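Local coordinates for protein glutamate receptor 1 (Adineta vaga, PDB 4IO7) that binds amino acids such as glutamate, and here phenylalanine, in the ligand-binding domain of a receptor that probably works as a ligand-gated ion channel, at residues Gly13-Val18 with Pro63-Thr68; Ala184-Asn189 with Phe242-Cys247; Asp85-Ser90 with Ser205-Val210. All coordinates share one frame; numbering follows the deposited sequence. Where two conformers were deposited one is given.

Contact 1 of 3, residues Gly13-Val18 with Pro63-Thr68; sequences GVIESV and PNTSYT. With PHE (phenylalanine), chain F.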
ATOM      1  N   GLY B  13       3.448  11.799  17.816  1.00 15.80           N
ATOM      2  CA  GLY B  13       4.751  12.222  17.333  1.00 15.88           C
ATOM      3  C   GLY B  13       4.712  12.547  15.855  1.00 16.09           C
ATOM      4  O   GLY B  13       4.133  11.794  15.067  1.00 20.21           O
ATOM      5  N   VAL B  14       5.277  13.698  15.489  1.00 16.12           N
ATOM      6  CA  VAL B  14       5.421  14.092  14.090  1.00 15.28           C
ATOM      7  C   VAL B  14       6.882  14.506  13.852  1.00 24.11           C
ATOM      8  O   VAL B  14       7.612  14.812  14.792  1.00 19.18           O
ATOM      9  CB  VAL B  14       4.435  15.225  13.690  1.00 15.30           C
ATOM     10  CG1 VAL B  14       3.009  14.772  13.915  1.00 14.95           C
ATOM     11  CG2 VAL B  14       4.731  16.518  14.452  1.00 18.70           C
ATOM     12  N   ILE B  15       7.313  14.494  12.602  1.00 20.77           N
ATOM     13  CA  ILE B  15       8.711  14.754  12.281  1.00 21.14           C
ATOM     14  C   ILE B  15       8.766  15.690  11.079  1.00 18.05           C
ATOM     15  O   ILE B  15       8.025  15.516  10.104  1.00 21.51           O
ATOM     16  CB  ILE B  15       9.467  13.404  12.050  1.00 18.79           C
ATOM     17  CG1 ILE B  15      10.952  13.638  11.807  1.00 19.47           C
ATOM     18  CG2 ILE B  15       8.862  12.587  10.911  1.00 23.19           C
ATOM     19  CD1 ILE B  15      11.734  12.429  12.026  1.00 19.51           C
ATOM     20  N   GLU B  16       9.622  16.707  11.153  1.00 17.58           N
ATOM     21  CA  GLU B  16       9.699  17.726  10.106  1.00 18.21           C
ATOM     22  C   GLU B  16      10.061  17.103   8.765  1.00 21.03           C
ATOM     23  O   GLU B  16      11.068  16.404   8.659  1.00 18.89           O
ATOM     24  CB  GLU B  16      10.760  18.795  10.452  1.00 19.45           C
ATOM     25  CG  GLU B  16      10.836  19.923   9.377  1.00 22.14           C
ATOM     26  CD  GLU B  16      11.719  21.070   9.768  1.00 28.41           C
ATOM     27  OE1 GLU B  16      12.314  21.021  10.858  1.00 32.79           O
ATOM     28  OE2 GLU B  16      11.799  22.037   8.980  1.00 31.08           O
ATOM     29  N   SER B  17       9.259  17.379   7.749  1.00 17.38           N
ATOM     30  CA  SER B  17       9.485  16.866   6.398  1.00 17.29           C
ATOM     31  C   SER B  17       8.490  17.541   5.459  1.00 17.42           C
ATOM     32  O   SER B  17       7.326  17.147   5.390  1.00 20.58           O
ATOM     33  CB  SER B  17       9.309  15.334   6.354  1.00 17.47           C
ATOM     34  OG  SER B  17       9.545  14.828   5.047  1.00 22.00           O
ATOM     35  N   VAL B  18       8.913  18.603   4.778  1.00 18.06           N
ATOM     36  CA  VAL B  18       8.000  19.378   3.929  1.00 18.17           C
ATOM     37  C   VAL B  18       7.577  18.569   2.699  1.00 17.70           C
ATOM     38  O   VAL B  18       8.425  17.974   2.054  1.00 20.40           O
ATOM     39  CB  VAL B  18       8.665  20.727   3.495  1.00 21.52           C
ATOM     40  CG1 VAL B  18       7.712  21.572   2.659  1.00 25.28           C
ATOM     41  CG2 VAL B  18       9.070  21.503   4.710  1.00 20.40           C
ATOM     42  N   PRO B  63      15.123  18.323  16.769  1.00 30.01           N
ATOM     43  CA  PRO B  63      15.889  18.420  15.517  1.00 34.46           C
ATOM     44  C   PRO B  63      16.889  17.259  15.327  1.00 31.44           C
ATOM     45  O   PRO B  63      17.450  16.719  16.290  1.00 26.28           O
ATOM     46  CB  PRO B  63      16.617  19.767  15.651  1.00 39.07           C
ATOM     47  CG  PRO B  63      15.893  20.505  16.753  1.00 39.24           C
ATOM     48  CD  PRO B  63      15.417  19.432  17.687  1.00 37.11           C
ATOM     49  N   ASN B  64      17.084  16.854  14.078  1.00 37.00           N
ATOM     50  CA  ASN B  64      18.002  15.758  13.753  1.00 44.35           C
ATOM     51  C   ASN B  64      17.597  14.379  14.326  1.00 46.20           C
ATOM     52  O   ASN B  64      18.421  13.461  14.352  1.00 43.66           O
ATOM     53  CB  ASN B  64      19.426  16.088  14.211  1.00 51.86           C
ATOM     54  CG  ASN B  64      19.979  17.345  13.565  1.00 53.60           C
ATOM     55  OD1 ASN B  64      19.588  17.725  12.462  1.00 48.55           O
ATOM     56  ND2 ASN B  64      20.901  17.995  14.257  1.00 57.80           N
ATOM     57  N   THR B  65      16.359  14.244  14.806  1.00 35.80           N
ATOM     58  CA  THR B  65      15.782  12.922  15.119  1.00 26.88           C
ATOM     59  C   THR B  65      15.680  12.163  13.797  1.00 28.83           C
ATOM     60  O   THR B  65      15.296  12.737  12.773  1.00 25.84           O
ATOM     61  CB  THR B  65      14.381  13.025  15.767  1.00 23.28           C
ATOM     62  OG1 THR B  65      14.491  13.516  17.098  1.00 36.34           O
ATOM     63  CG2 THR B  65      13.639  11.636  15.839  1.00 28.27           C
ATOM     64  N   SER B  66      16.070  10.893  13.798  1.00 22.87           N
ATOM     65  CA  SER B  66      15.959  10.073  12.609  1.00 26.74           C
ATOM     66  C   SER B  66      14.580   9.397  12.620  1.00 18.73           C
ATOM     67  O   SER B  66      13.888   9.435  13.625  1.00 17.42           O
ATOM     68  CB  SER B  66      17.061   9.012  12.597  1.00 19.64           C
ATOM     69  OG  SER B  66      16.880   8.107  13.666  1.00 23.34           O
ATOM     70  N   TYR B  67      14.186   8.790  11.508  1.00 15.83           N
ATOM     71  CA  TYR B  67      12.908   8.098  11.453  1.00 15.19           C
ATOM     72  C   TYR B  67      12.982   6.861  12.353  1.00 20.44           C
ATOM     73  O   TYR B  67      12.063   6.558  13.101  1.00 17.24           O
ATOM     74  CB  TYR B  67      12.570   7.751  10.015  1.00 16.45           C
ATOM     75  CG  TYR B  67      12.033   8.961   9.298  1.00 15.57           C
ATOM     76  CD1 TYR B  67      12.885   9.987   8.910  1.00 16.99           C
ATOM     77  CD2 TYR B  67      10.675   9.107   9.059  1.00 18.11           C
ATOM     78  CE1 TYR B  67      12.404  11.130   8.265  1.00 20.88           C
ATOM     79  CE2 TYR B  67      10.178  10.268   8.440  1.00 15.13           C
ATOM     80  CZ  TYR B  67      11.056  11.253   8.045  1.00 21.42           C
ATOM     81  OH  TYR B  67      10.589  12.360   7.408  1.00 18.77           O
ATOM     82  N   THR B  68      14.120   6.179  12.326  1.00 16.97           N
ATOM     83  CA  THR B  68      14.352   5.109  13.267  1.00 15.22           C
ATOM     84  C   THR B  68      14.256   5.567  14.718  1.00 14.36           C
ATOM     85  O   THR B  68      13.650   4.879  15.527  1.00 15.49           O
ATOM     86  CB  THR B  68      15.769   4.489  13.037  1.00 24.86           C
ATOM     87  OG1 THR B  68      15.739   3.754  11.810  1.00 22.51           O
ATOM     88  CG2 THR B  68      16.161   3.565  14.193  1.00 28.32           C
TER
HETATM   89  N   PHE F 301      10.343   7.394   4.752  1.00 13.32           N
HETATM   90  CA  PHE F 301      11.710   7.317   5.323  1.00 16.34           C
HETATM   91  C   PHE F 301      11.720   6.387   6.520  1.00 14.35           C
HETATM   92  O   PHE F 301      10.671   6.132   7.132  1.00 12.94           O
HETATM   93  CB  PHE F 301      12.205   8.668   5.817  1.00 18.69           C
HETATM   94  CG  PHE F 301      12.557   9.631   4.727  1.00 26.71           C
HETATM   95  CD1 PHE F 301      13.762   9.508   4.032  1.00 24.00           C
HETATM   96  CD2 PHE F 301      11.693  10.699   4.419  1.00 30.29           C
HETATM   97  CE1 PHE F 301      14.104  10.431   3.018  1.00 30.36           C
HETATM   98  CE2 PHE F 301      12.010  11.626   3.413  1.00 30.41           C
HETATM   99  CZ  PHE F 301      13.206  11.487   2.702  1.00 38.75           C
HETATM  100  OXT PHE F 301      12.823   5.981   6.917  1.00 13.50           O
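Ile15 lies against one face of the ring of Tyr67 and touches it with two branches. Its CD1 sits over the centre of the ring face, 4.1 Å from the centroid and only 12° off the normal, a CH-pi contact. The second branch, CG2, comes at the hydroxyl half of the ring and meets Tyr67 CE2 at 3.6 Å. Both are possible because CG1 stands anti to the backbone N (chi1 -176°) and the chain runs on extended, which carries CD1 out over that face and on to the backbone of the other segment, 3.7 Å from Thr65 O. Thr65 adds its methyl beside the same CD1, while its OG1 turns away to the carbonyl of Pro62. This is the ligand-binding face of the first lobe of a periplasmic-binding-protein-like clamshell: the turn after strand 9-14 meets the start of helix 67-75, which Ser66 caps through Gly69 N. The opposite face of the Tyr67 ring carries the bound phenylalanine, whose CB stands over the ring centre and comes within 3.4 Å of Tyr67 CD1. The ring is thus a slab between Ile15 and the ligand, and these two contacts hold its rotation. The hydroxyl's hydrogen bond to Asp85 OD1, on one of the glutamate-binding residues, fixes where its far end lies. Reduced to an alanine, this position would probably leave a gap between Ile15 and the ligand and deprive Asp85 OD1 of its hydroxyl mate. Ser17 comes in alongside that hydroxyl, its CB 3.4 Å from Tyr67 OH, and its own OG makes a hydrogen bond with Asp85 OD2, the other oxygen of that carboxylate.

Contact 2 of 3, residues Ala184-Asn189 with Phe242-Cys247; sequences AEYVTN and FQTKAC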
ATOM      1  N   ALA B 184      10.743  13.942  -2.820  1.00 23.90           N
ATOM      2  CA  ALA B 184      11.816  14.178  -3.789  1.00 22.30           C
ATOM      3  C   ALA B 184      11.305  15.007  -4.960  1.00 22.76           C
ATOM      4  O   ALA B 184      11.960  15.954  -5.420  1.00 24.34           O
ATOM      5  CB  ALA B 184      12.387  12.848  -4.290  1.00 24.46           C
ATOM      6  N   GLU B 185      10.129  14.652  -5.447  1.00 25.25           N
ATOM      7  CA  GLU B 185       9.461  15.460  -6.452  1.00 26.65           C
ATOM      8  C   GLU B 185       9.186  16.870  -5.945  1.00 28.05           C
ATOM      9  O   GLU B 185       9.408  17.866  -6.662  1.00 26.76           O
ATOM     10  CB  GLU B 185       8.139  14.813  -6.844  1.00 31.55           C
ATOM     11  CG  GLU B 185       8.306  13.644  -7.781  1.00 30.42           C
ATOM     12  CD  GLU B 185       7.007  12.892  -7.986  1.00 41.34           C
ATOM     13  OE1 GLU B 185       5.974  13.317  -7.404  1.00 41.70           O
ATOM     14  OE2 GLU B 185       7.028  11.884  -8.726  1.00 36.88           O
ATOM     15  N   TYR B 186       8.688  16.955  -4.719  1.00 26.30           N
ATOM     16  CA  TYR B 186       8.393  18.258  -4.125  1.00 25.91           C
ATOM     17  C   TYR B 186       9.623  19.175  -4.073  1.00 27.05           C
ATOM     18  O   TYR B 186       9.559  20.339  -4.480  1.00 28.29           O
ATOM     19  CB  TYR B 186       7.849  18.092  -2.707  1.00 23.65           C
ATOM     20  CG  TYR B 186       7.402  19.430  -2.130  1.00 25.31           C
ATOM     21  CD1 TYR B 186       6.128  19.901  -2.358  1.00 26.32           C
ATOM     22  CD2 TYR B 186       8.258  20.211  -1.363  1.00 36.23           C
ATOM     23  CE1 TYR B 186       5.699  21.091  -1.840  1.00 38.14           C
ATOM     24  CE2 TYR B 186       7.828  21.434  -0.836  1.00 32.72           C
ATOM     25  CZ  TYR B 186       6.553  21.862  -1.096  1.00 37.79           C
ATOM     26  OH  TYR B 186       6.087  23.059  -0.606  1.00 45.87           O
ATOM     27  N   VAL B 187      10.741  18.670  -3.554  1.00 29.39           N
ATOM     28  CA  VAL B 187      11.939  19.521  -3.439  1.00 33.10           C
ATOM     29  C   VAL B 187      12.494  19.953  -4.794  1.00 32.95           C
ATOM     30  O   VAL B 187      12.824  21.143  -5.007  1.00 30.36           O
ATOM     31  CB  VAL B 187      13.061  18.864  -2.609  1.00 39.46           C
ATOM     32  CG1 VAL B 187      12.600  18.652  -1.194  1.00 40.31           C
ATOM     33  CG2 VAL B 187      13.478  17.562  -3.212  1.00 45.23           C
ATOM     34  N   THR B 188      12.580  19.021  -5.729  1.00 31.50           N
ATOM     35  CA  THR B 188      13.150  19.349  -7.041  1.00 38.28           C
ATOM     36  C   THR B 188      12.223  20.269  -7.845  1.00 38.15           C
ATOM     37  O   THR B 188      12.665  20.957  -8.776  1.00 37.06           O
ATOM     38  CB  THR B 188      13.474  18.082  -7.866  1.00 36.73           C
ATOM     39  OG1 THR B 188      12.270  17.343  -8.122  1.00 33.95           O
ATOM     40  CG2 THR B 188      14.492  17.188  -7.124  1.00 32.27           C
ATOM     41  N   ASN B 189      10.943  20.296  -7.479  1.00 37.46           N
ATOM     42  CA  ASN B 189       9.969  21.133  -8.198  1.00 43.70           C
ATOM     43  C   ASN B 189       9.627  22.464  -7.543  1.00 39.95           C
ATOM     44  O   ASN B 189       9.005  23.312  -8.182  1.00 37.99           O
ATOM     45  CB  ASN B 189       8.664  20.364  -8.446  1.00 39.67           C
ATOM     46  CG  ASN B 189       8.811  19.310  -9.528  1.00 47.02           C
ATOM     47  OD1 ASN B 189       9.754  19.340 -10.313  1.00 49.41           O
ATOM     48  ND2 ASN B 189       7.874  18.379  -9.576  1.00 49.78           N
ATOM     49  N   PHE B 242       0.893  18.447  -2.504  1.00 22.71           N
ATOM     50  CA  PHE B 242       1.960  17.992  -3.398  1.00 24.13           C
ATOM     51  C   PHE B 242       1.819  18.440  -4.836  1.00 29.05           C
ATOM     52  O   PHE B 242       2.796  18.444  -5.581  1.00 33.43           O
ATOM     53  CB  PHE B 242       2.071  16.473  -3.350  1.00 23.56           C
ATOM     54  CG  PHE B 242       2.652  15.956  -2.066  1.00 23.16           C
ATOM     55  CD1 PHE B 242       1.841  15.694  -0.980  1.00 21.57           C
ATOM     56  CD2 PHE B 242       4.013  15.740  -1.949  1.00 27.80           C
ATOM     57  CE1 PHE B 242       2.382  15.210   0.202  1.00 25.20           C
ATOM     58  CE2 PHE B 242       4.547  15.260  -0.792  1.00 22.34           C
ATOM     59  CZ  PHE B 242       3.737  14.998   0.291  1.00 22.29           C
ATOM     60  N   GLN B 243       0.622  18.836  -5.249  1.00 28.49           N
ATOM     61  CA  GLN B 243       0.464  19.295  -6.626  1.00 29.72           C
ATOM     62  C   GLN B 243       0.813  20.774  -6.766  1.00 37.10           C
ATOM     63  O   GLN B 243      -0.059  21.637  -6.888  1.00 38.05           O
ATOM     64  CB  GLN B 243      -0.938  19.017  -7.137  1.00 34.17           C
ATOM     65  CG  GLN B 243      -1.025  19.028  -8.641  1.00 47.88           C
ATOM     66  CD  GLN B 243      -2.334  18.465  -9.136  1.00 56.90           C
ATOM     67  OE1 GLN B 243      -2.703  17.340  -8.794  1.00 55.70           O
ATOM     68  NE2 GLN B 243      -3.056  19.250  -9.927  1.00 57.25           N
ATOM     69  N   THR B 244       2.105  21.051  -6.763  1.00 35.22           N
ATOM     70  CA  THR B 244       2.607  22.400  -6.909  1.00 37.84           C
ATOM     71  C   THR B 244       3.999  22.332  -7.543  1.00 41.38           C
ATOM     72  O   THR B 244       4.740  21.357  -7.342  1.00 36.69           O
ATOM     73  CB  THR B 244       2.623  23.133  -5.541  1.00 44.24           C
ATOM     74  OG1 THR B 244       3.203  24.434  -5.689  1.00 59.71           O
ATOM     75  CG2 THR B 244       3.400  22.358  -4.498  1.00 39.97           C
ATOM     76  N   LYS B 245       4.335  23.343  -8.342  1.00 36.09           N
ATOM     77  CA  LYS B 245       5.660  23.443  -8.948  1.00 46.16           C
ATOM     78  C   LYS B 245       6.047  24.899  -9.106  1.00 48.90           C
ATOM     79  O   LYS B 245       5.671  25.531 -10.088  1.00 55.32           O
ATOM     80  CB  LYS B 245       5.685  22.800 -10.333  1.00 55.28           C
ATOM     81  CG  LYS B 245       5.096  21.410 -10.400  1.00 63.05           C
ATOM     82  CD  LYS B 245       5.406  20.750 -11.733  1.00 68.44           C
ATOM     83  CE  LYS B 245       5.004  19.282 -11.737  1.00 70.22           C
ATOM     84  NZ  LYS B 245       5.781  18.502 -12.745  1.00 74.85           N
ATOM     85  N   ALA B 246       6.795  25.439  -8.154  1.00 47.00           N
ATOM     86  CA  ALA B 246       7.215  26.827  -8.264  1.00 48.76           C
ATOM     87  C   ALA B 246       8.372  26.952  -9.247  1.00 53.29           C
ATOM     88  O   ALA B 246       8.477  27.951  -9.952  1.00 50.41           O
ATOM     89  CB  ALA B 246       7.614  27.380  -6.906  1.00 43.59           C
ATOM     90  N   CYS B 247       9.240  25.937  -9.286  1.00 46.33           N
ATOM     91  CA  CYS B 247      10.406  25.947 -10.181  1.00 49.95           C
ATOM     92  C   CYS B 247      10.002  26.073 -11.653  1.00 54.37           C
ATOM     93  O   CYS B 247       9.027  25.445 -12.083  1.00 56.39           O
ATOM     94  CB  CYS B 247      11.257  24.678  -9.974  1.00 43.59           C
ATOM     95  SG  CYS B 247      12.089  24.645  -8.364  1.00 44.22           S
TER
HETATM   96  O   HOH W   1       5.733  18.487  -7.697  1.00 35.18           O
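Lys245 runs alongside the Asn189 amide, the two side chains heading in one direction, with Asn189 ND2 3.7 Å from Lys245 CE. The lysine is extended beyond CG, and its exposed aliphatic chain follows the amide. Asn189 has CG beside its backbone N (chi1 -73°), a setting that brings ND2 round to a water: the amide donates to it at 2.9 Å, and the water in turn donates to Thr244 O, bridging helix and tail. Thr244 O takes a further bond from Asn190 ND2. Tyr186 throws its ring the other way, CG anti to the backbone N (chi1 -174°), and meets the threonine methyl obliquely, CE1 to Thr244 CG2 3.7 Å. The backbone carbonyl of Asn189 does the rest of the joining. Cys247 N donates to Asn189 O at 2.9 Å, fairly straight at the hydrogen but tilted 33° from the carbonyl plane, while Lys245 CA approaches the same oxygen at 3.4 Å in a CA-H...O contact. Cys247 SG, close to that carbonyl as well, forms the disulfide with Cys193, a link usual in ionotropic glutamate receptor ligand-binding domains. The tail leaves helix 233-242 at Phe242, whose ring meets Phe20 edge-to-face, and passes by the C-terminal turn of helix 181-190. Other sides of that helix rest on helix 162-170 and on strands 176-180 and 195-198.

Contact 3 of 3, residues Asp85-Ser90 with Ser205-Val210; sequences DITVTS and STFGIV. With PHE (phenylalanine), chain F.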
ATOM      1  N   ASP B  85       5.701  10.618   7.021  1.00 16.63           N
ATOM      2  CA  ASP B  85       6.176   9.879   5.889  1.00 16.20           C
ATOM      3  C   ASP B  85       7.108   8.737   6.378  1.00 14.86           C
ATOM      4  O   ASP B  85       8.298   8.718   6.098  1.00 15.03           O
ATOM      5  CB  ASP B  85       6.844  10.812   4.866  1.00 17.91           C
ATOM      6  CG  ASP B  85       7.885  11.753   5.450  1.00 18.32           C
ATOM      7  OD1 ASP B  85       7.951  12.014   6.679  1.00 18.93           O
ATOM      8  OD2 ASP B  85       8.648  12.298   4.602  1.00 18.07           O
ATOM      9  N   ILE B  86       6.521   7.801   7.103  1.00 15.08           N
ATOM     10  CA  ILE B  86       7.253   6.761   7.818  1.00 13.14           C
ATOM     11  C   ILE B  86       7.042   5.426   7.147  1.00 14.32           C
ATOM     12  O   ILE B  86       5.923   4.917   7.095  1.00 11.53           O
ATOM     13  CB  ILE B  86       6.775   6.657   9.276  1.00 21.31           C
ATOM     14  CG1 ILE B  86       6.838   8.034   9.938  1.00 19.19           C
ATOM     15  CG2 ILE B  86       7.578   5.588  10.046  1.00 14.13           C
ATOM     16  CD1 ILE B  86       6.095   8.138  11.242  1.00 20.17           C
ATOM     17  N   THR B  87       8.130   4.888   6.599  1.00 15.06           N
ATOM     18  CA  THR B  87       8.073   3.710   5.789  1.00 12.79           C
ATOM     19  C   THR B  87       7.875   2.490   6.666  1.00  9.08           C
ATOM     20  O   THR B  87       8.499   2.330   7.710  1.00 13.21           O
ATOM     21  CB  THR B  87       9.354   3.581   4.970  1.00 17.98           C
ATOM     22  OG1 THR B  87       9.505   4.766   4.186  1.00 14.58           O
ATOM     23  CG2 THR B  87       9.354   2.353   4.048  1.00 13.59           C
ATOM     24  N   VAL B  88       6.998   1.615   6.204  1.00 11.83           N
ATOM     25  CA  VAL B  88       6.785   0.371   6.915  1.00  9.12           C
ATOM     26  C   VAL B  88       7.908  -0.603   6.538  1.00 12.25           C
ATOM     27  O   VAL B  88       8.078  -0.919   5.349  1.00 13.74           O
ATOM     28  CB  VAL B  88       5.406  -0.229   6.536  1.00 12.26           C
ATOM     29  CG1 VAL B  88       5.167  -1.516   7.329  1.00 16.58           C
ATOM     30  CG2 VAL B  88       4.287   0.807   6.807  1.00 15.28           C
ATOM     31  N   THR B  89       8.693  -1.067   7.523  1.00 13.43           N
ATOM     32  CA  THR B  89       9.789  -2.001   7.237  1.00 11.31           C
ATOM     33  C   THR B  89       9.695  -3.201   8.162  1.00 10.64           C
ATOM     34  O   THR B  89       9.093  -3.118   9.253  1.00 12.13           O
ATOM     35  CB  THR B  89      11.216  -1.370   7.418  1.00 12.86           C
ATOM     36  OG1 THR B  89      11.456  -1.201   8.816  1.00 13.66           O
ATOM     37  CG2 THR B  89      11.334  -0.036   6.677  1.00 14.15           C
ATOM     38  N   SER B  90      10.319  -4.293   7.760  1.00 11.29           N
ATOM     39  CA  SER B  90      10.301  -5.523   8.567  0.59 12.91           C
ATOM     40  C   SER B  90      10.964  -5.327   9.939  1.00 13.06           C
ATOM     41  O   SER B  90      10.444  -5.778  10.962  1.00 14.74           O
ATOM     42  CB  SER B  90      10.943  -6.694   7.834  0.59 15.06           C
ATOM     43  OG  SER B  90      12.301  -6.492   7.519  0.59 14.61           O
ATOM     44  N   SER B 205       7.183   0.504  -1.523  1.00 17.47           N
ATOM     45  CA  SER B 205       6.911   0.347  -0.100  1.00 11.42           C
ATOM     46  C   SER B 205       5.644   1.131   0.249  1.00 13.48           C
ATOM     47  O   SER B 205       4.896   1.534  -0.652  1.00 14.04           O
ATOM     48  CB  SER B 205       8.121   0.849   0.688  1.00 19.83           C
ATOM     49  OG  SER B 205       8.507   2.145   0.229  1.00 18.84           O
ATOM     50  N   THR B 206       5.383   1.351   1.529  1.00 11.17           N
ATOM     51  CA  THR B 206       4.171   2.073   1.944  1.00 12.53           C
ATOM     52  C   THR B 206       4.527   2.891   3.171  1.00 19.82           C
ATOM     53  O   THR B 206       5.510   2.599   3.845  1.00 15.54           O
ATOM     54  CB  THR B 206       3.014   1.112   2.380  1.00 20.12           C
ATOM     55  OG1 THR B 206       3.520   0.197   3.367  1.00 21.03           O
ATOM     56  CG2 THR B 206       2.467   0.326   1.208  1.00 19.99           C
ATOM     57  N   PHE B 207       3.726   3.916   3.446  1.00 15.69           N
ATOM     58  CA  PHE B 207       3.791   4.654   4.686  1.00 11.68           C
ATOM     59  C   PHE B 207       2.619   4.228   5.555  1.00 12.61           C
ATOM     60  O   PHE B 207       1.513   4.035   5.055  1.00 14.63           O
ATOM     61  CB  PHE B 207       3.609   6.158   4.467  1.00 10.12           C
ATOM     62  CG  PHE B 207       4.720   6.840   3.681  1.00 14.31           C
ATOM     63  CD1 PHE B 207       6.041   6.427   3.750  1.00 13.81           C
ATOM     64  CD2 PHE B 207       4.423   7.924   2.900  1.00 15.67           C
ATOM     65  CE1 PHE B 207       7.045   7.102   3.009  1.00 14.43           C
ATOM     66  CE2 PHE B 207       5.402   8.591   2.163  1.00 16.08           C
ATOM     67  CZ  PHE B 207       6.721   8.177   2.221  1.00 14.02           C
ATOM     68  N   GLY B 208       2.837   4.163   6.860  1.00 10.69           N
ATOM     69  CA  GLY B 208       1.795   3.793   7.802  1.00 15.55           C
ATOM     70  C   GLY B 208       1.936   4.614   9.070  1.00 12.57           C
ATOM     71  O   GLY B 208       3.033   5.082   9.382  1.00 14.28           O
ATOM     72  N   ILE B 209       0.837   4.758   9.800  1.00 11.97           N
ATOM     73  CA  ILE B 209       0.879   5.311  11.150  1.00 10.01           C
ATOM     74  C   ILE B 209       1.460   4.266  12.115  1.00 17.11           C
ATOM     75  O   ILE B 209       1.025   3.097  12.178  1.00 11.07           O
ATOM     76  CB  ILE B 209      -0.493   5.790  11.610  1.00 10.63           C
ATOM     77  CG1 ILE B 209      -0.988   6.961  10.718  1.00 15.91           C
ATOM     78  CG2 ILE B 209      -0.436   6.221  13.108  1.00 13.34           C
ATOM     79  CD1 ILE B 209      -2.506   7.347  10.968  1.00 14.93           C
ATOM     80  N   VAL B 210       2.431   4.693  12.897  1.00 15.07           N
ATOM     81  CA  VAL B 210       3.038   3.819  13.881  1.00 13.22           C
ATOM     82  C   VAL B 210       2.224   3.784  15.144  1.00 10.51           C
ATOM     83  O   VAL B 210       1.848   4.842  15.673  1.00 12.10           O
ATOM     84  CB  VAL B 210       4.468   4.320  14.258  1.00 14.37           C
ATOM     85  CG1 VAL B 210       5.138   3.349  15.209  1.00 15.70           C
ATOM     86  CG2 VAL B 210       5.302   4.494  13.008  1.00 16.59           C
TER
HETATM   87  N   PHE F 301      10.343   7.394   4.752  1.00 13.32           N
HETATM   88  CA  PHE F 301      11.710   7.317   5.323  1.00 16.34           C
HETATM   89  C   PHE F 301      11.720   6.387   6.520  1.00 14.35           C
HETATM   90  O   PHE F 301      10.671   6.132   7.132  1.00 12.94           O
HETATM   91  CB  PHE F 301      12.205   8.668   5.817  1.00 18.69           C
HETATM   92  CG  PHE F 301      12.557   9.631   4.727  1.00 26.71           C
HETATM   93  CD1 PHE F 301      13.762   9.508   4.032  1.00 24.00           C
HETATM   94  CD2 PHE F 301      11.693  10.699   4.419  1.00 30.29           C
HETATM   95  CE1 PHE F 301      14.104  10.431   3.018  1.00 30.36           C
HETATM   96  CE2 PHE F 301      12.010  11.626   3.413  1.00 30.41           C
HETATM   97  CZ  PHE F 301      13.206  11.487   2.702  1.00 38.75           C
HETATM   98  OXT PHE F 301      12.823   5.981   6.917  1.00 13.50           O
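The ring of Phe207 packs against Asp85 so that the CB of the aspartate stands over its face, 4.0 Å from the centroid, while Thr87 OG1 comes to the ring edge, 3.6 Å from Phe207 CE1. Beside this, the two backbones make a single beta bridge, Thr87 with Phe207. Ile86 O receives Gly208 N at 3.2 Å and also a CA-H...O contact from Phe207; on the other side Val88 N donates to Thr206 O at 3.0 Å, nearly straight at 168°. Val88 CG2 packs on the glycine backbone, 3.7 Å from Gly208 N, where a side-chain carbon would be crowded. The side chains of Ile86 and Val210, both buried, cross at about a right angle, CG2 to CG2 3.9 Å. Looser is the side of Thr206, partly exposed, which meets Val88 through its OG1, 3.6 Å from Val88 CG2. Beyond them the chain turns away from strand 200-211, with Thr89 capping helix 90-93 and Ser90 bonded to Glu230 of the second subunit. The bridge also shapes one wall of the ligand pocket. Thr87 OG1 accepts from the bound phenylalanine's N at 2.8 Å, Asp85 O accepts from the same nitrogen, and Thr87 N donates to the ligand carboxylate. Arg92 and Asp180 also bind the phenylalanine. Backbone carbonyl, threonine, arginine and a second-lobe acid together make the alpha-amino-acid site characteristic of ionotropic glutamate receptors.

From the N terminus, contact 1 closes first, over a loop that holds strands 22-27, 33-38 and 55-60 and helix 40-52, and so stays within the first lobe. Contacts 2 and 3 come later and cross: 85-90 opens contact 3, 184-189 opens contact 2 inside that loop, 205-210 closes contact 3, and 242-247 closes contact 2. Contact 3 fastens the returning strand 200-211 to the first lobe, and contact 2 ties the chain's C-terminal tail to helix 181-190 of the second. Contacts 1 and 3 meet at the Asp85 carboxylate and both touch the ligand, while Val18 of contact 1 packs on Tyr186 of contact 2.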